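Local coordinates for protein putative phosphatase (Bacteroides thetaiotaomicron, PDB 3KYA) that is of unknown function but may be a phosphatase, binds zinc ions and joins a TIG-like domain to a probable beta-propeller, at residues I191-K196 and D202-M207. Sequence-based numbering, arbitrary orientation.
With ZN (zinc ion), chain B.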
loop_
_atom_site.group_PDB
_atom_site.type_symbol
_atom_site.label_atom_id
_atom_site.label_comp_id
_atom_site.label_asym_id
_atom_site.label_seq_id
_atom_site.Cartn_x
_atom_site.Cartn_y
_atom_site.Cartn_z
ATOM N N ILE A 191 -21.839 23.273 8.567
ATOM C CA ILE A 191 -21.326 24.318 9.429
ATOM C C ILE A 191 -19.909 24.672 8.988
ATOM O O ILE A 191 -19.066 23.777 8.802
ATOM C CB ILE A 191 -21.296 23.872 10.911
ATOM C CG1 ILE A 191 -22.710 23.749 11.475
ATOM C CG2 ILE A 191 -20.490 24.875 11.750
ATOM C CD1 ILE A 191 -22.771 23.103 12.888
ATOM N N ALA A 192 -19.662 25.967 8.806
ATOM C CA ALA A 192 -18.337 26.492 8.493
ATOM C C ALA A 192 -18.136 27.774 9.307
ATOM O O ALA A 192 -19.065 28.239 9.983
ATOM C CB ALA A 192 -18.163 26.754 6.977
ATOM N N PHE A 193 -16.920 28.307 9.279
ATOM C CA PHE A 193 -16.566 29.537 9.999
ATOM C C PHE A 193 -15.746 30.459 9.097
ATOM O O PHE A 193 -14.931 29.980 8.301
ATOM C CB PHE A 193 -15.766 29.219 11.273
ATOM C CG PHE A 193 -16.536 28.422 12.300
ATOM C CD1 PHE A 193 -16.532 27.040 12.270
ATOM C CD2 PHE A 193 -17.244 29.052 13.314
ATOM C CE1 PHE A 193 -17.247 26.299 13.209
ATOM C CE2 PHE A 193 -17.962 28.310 14.260
ATOM C CZ PHE A 193 -17.960 26.929 14.198
ATOM N N ASN A 194 -15.929 31.779 9.216
ATOM C CA ASN A 194 -15.131 32.702 8.406
ATOM C C ASN A 194 -13.670 32.754 8.843
ATOM O O ASN A 194 -13.346 32.513 10.016
ATOM C CB ASN A 194 -15.689 34.138 8.457
ATOM C CG ASN A 194 -15.500 34.789 9.823
ATOM O OD1 ASN A 194 -16.118 34.385 10.796
ATOM N ND2 ASN A 194 -14.665 35.820 9.884
ATOM N N LYS A 195 -12.781 33.043 7.897
ATOM C CA LYS A 195 -11.386 33.340 8.213
ATOM C C LYS A 195 -11.383 34.842 8.506
ATOM O O LYS A 195 -12.285 35.542 8.038
ATOM C CB LYS A 195 -10.447 33.090 7.031
ATOM C CG LYS A 195 -10.262 31.620 6.598
ATOM C CD LYS A 195 -9.668 30.742 7.696
ATOM C CE LYS A 195 -8.282 31.220 8.151
ATOM N NZ LYS A 195 -7.765 30.416 9.287
ATOM N N LYS A 196 -10.398 35.350 9.246
ATOM C CA LYS A 196 -10.320 36.793 9.523
ATOM C C LYS A 196 -10.440 37.606 8.240
ATOM O O LYS A 196 -9.860 37.244 7.215
ATOM C CB LYS A 196 -9.005 37.170 10.230
ATOM C CG LYS A 196 -8.785 38.695 10.352
ATOM C CD LYS A 196 -7.692 39.095 11.343
ATOM C CE LYS A 196 -6.278 38.875 10.813
ATOM N NZ LYS A 196 -5.278 39.123 11.895
ATOM N N ASP A 202 -13.318 39.291 12.757
ATOM C CA ASP A 202 -12.264 38.500 13.372
ATOM C C ASP A 202 -12.421 37.033 13.005
ATOM O O ASP A 202 -13.476 36.610 12.556
ATOM C CB ASP A 202 -12.257 38.692 14.886
ATOM C CG ASP A 202 -11.568 39.982 15.276
ATOM O OD1 ASP A 202 -10.358 40.119 14.987
ATOM O OD2 ASP A 202 -12.211 40.857 15.842
ATOM N N GLU A 203 -11.346 36.281 13.199
ATOM C CA GLU A 203 -11.299 34.843 12.912
ATOM C C GLU A 203 -12.435 34.114 13.610
ATOM O O GLU A 203 -12.579 34.226 14.818
ATOM C CB GLU A 203 -9.964 34.272 13.398
ATOM C CG GLU A 203 -9.728 32.786 13.067
ATOM C CD GLU A 203 -9.395 32.526 11.611
ATOM O OE1 GLU A 203 -8.955 33.462 10.903
ATOM O OE2 GLU A 203 -9.543 31.361 11.179
ATOM N N ALA A 204 -13.234 33.378 12.842
ATOM C CA ALA A 204 -14.368 32.589 13.362
ATOM C C ALA A 204 -15.377 33.375 14.206
ATOM O O ALA A 204 -16.003 32.827 15.111
ATOM C CB ALA A 204 -13.860 31.353 14.136
ATOM N N GLU A 205 -15.553 34.655 13.885
ATOM C CA GLU A 205 -16.540 35.483 14.556
ATOM C C GLU A 205 -17.933 35.072 14.070
ATOM O O GLU A 205 -18.934 35.332 14.743
ATOM C CB GLU A 205 -16.279 36.973 14.282
ATOM C CG GLU A 205 -17.211 37.895 15.061
ATOM C CD GLU A 205 -16.874 39.393 14.961
ATOM O OE1 GLU A 205 -15.975 39.797 14.177
ATOM O OE2 GLU A 205 -17.545 40.174 15.688
ATOM N N TYR A 206 -17.994 34.434 12.896
ATOM C CA TYR A 206 -19.256 33.997 12.318
ATOM C C TYR A 206 -19.300 32.514 11.948
ATOM O O TYR A 206 -18.387 31.991 11.290
ATOM C CB TYR A 206 -19.563 34.812 11.058
ATOM C CG TYR A 206 -19.665 36.303 11.330
ATOM C CD1 TYR A 206 -18.526 37.101 11.362
ATOM C CD2 TYR A 206 -20.894 36.902 11.589
ATOM C CE1 TYR A 206 -18.609 38.464 11.633
ATOM C CE2 TYR A 206 -20.986 38.262 11.867
ATOM C CZ TYR A 206 -19.840 39.036 11.881
ATOM O OH TYR A 206 -19.925 40.386 12.154
HETATM N N MSE A 207 -20.380 31.867 12.372
HETATM C CA MSE A 207 -20.705 30.499 11.985
HETATM C C MSE A 207 -21.556 30.639 10.736
HETATM O O MSE A 207 -22.505 31.429 10.727
HETATM C CB MSE A 207 -21.491 29.792 13.088
HETATM C CG MSE A 207 -21.842 28.331 12.761
HETATM SE SE MSE A 207 -22.997 27.477 14.082
HETATM C CE MSE A 207 -21.753 27.190 15.574
HETATM ZN ZN ZN B . -16.025 41.873 16.135
HETATM O O HOH W 1 -12.077 30.178 11.130
#
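The side chain of Asn194 replaces its own backbone carbonyl: OD1 accepts the Tyr206 N–H (2.8 Å) that the carbonyl would take in regular antiparallel pairing, while ND2 donates to Asp202 O (3.0 Å). This happens in the beta-hairpin connecting strands 188-193 and 206-211, the first two of a four-stranded blade, probably of a six-bladed beta-propeller. With CG between the backbone N and the carbonyl carbon, chi1 of 69° brings the amide to the Asp202–Glu205 turn; ND2 also donates to Lys195 O, and OD1 lies in the plane of the Tyr206 ring, at its edge. Asparagine suits this place because one short side chain supplies both acceptor and donor. A leucine here would probably leave Tyr206 N without its acceptor and Asp202 O with one donor fewer, weakening the tie between strand end and turn. Asp202 O is gripped twice, by ND2 and Glu205 N on opposite faces of its plane. Asn194 N to Tyr206 O prolongs the strand pairing, but Asn194 O turns to Ala204 N. The turn is type II, and Ala204, at its third position with positive phi (54°), has only a methyl to accommodate; its CB lies 4.0 Å from Phe193 CB. Phe193 and Met207, a selenomethionine, form a non-hydrogen-bonded pair and project side by side from one sheet face, Phe193 CE2 against Met207 CB, with Tyr155 of the neighbouring blade against Met207. Glu203 bends at chi2 to use both oxygens: OE1 takes Lys196 N from above the carboxylate plane, and OE2 makes a salt bridge with Lys195 NZ (2.8 Å). Extended Glu205 coordinates zinc, OE2 at 2.3 Å from the ion, while its OE1 accepts from Asp202 N at 3.1 Å.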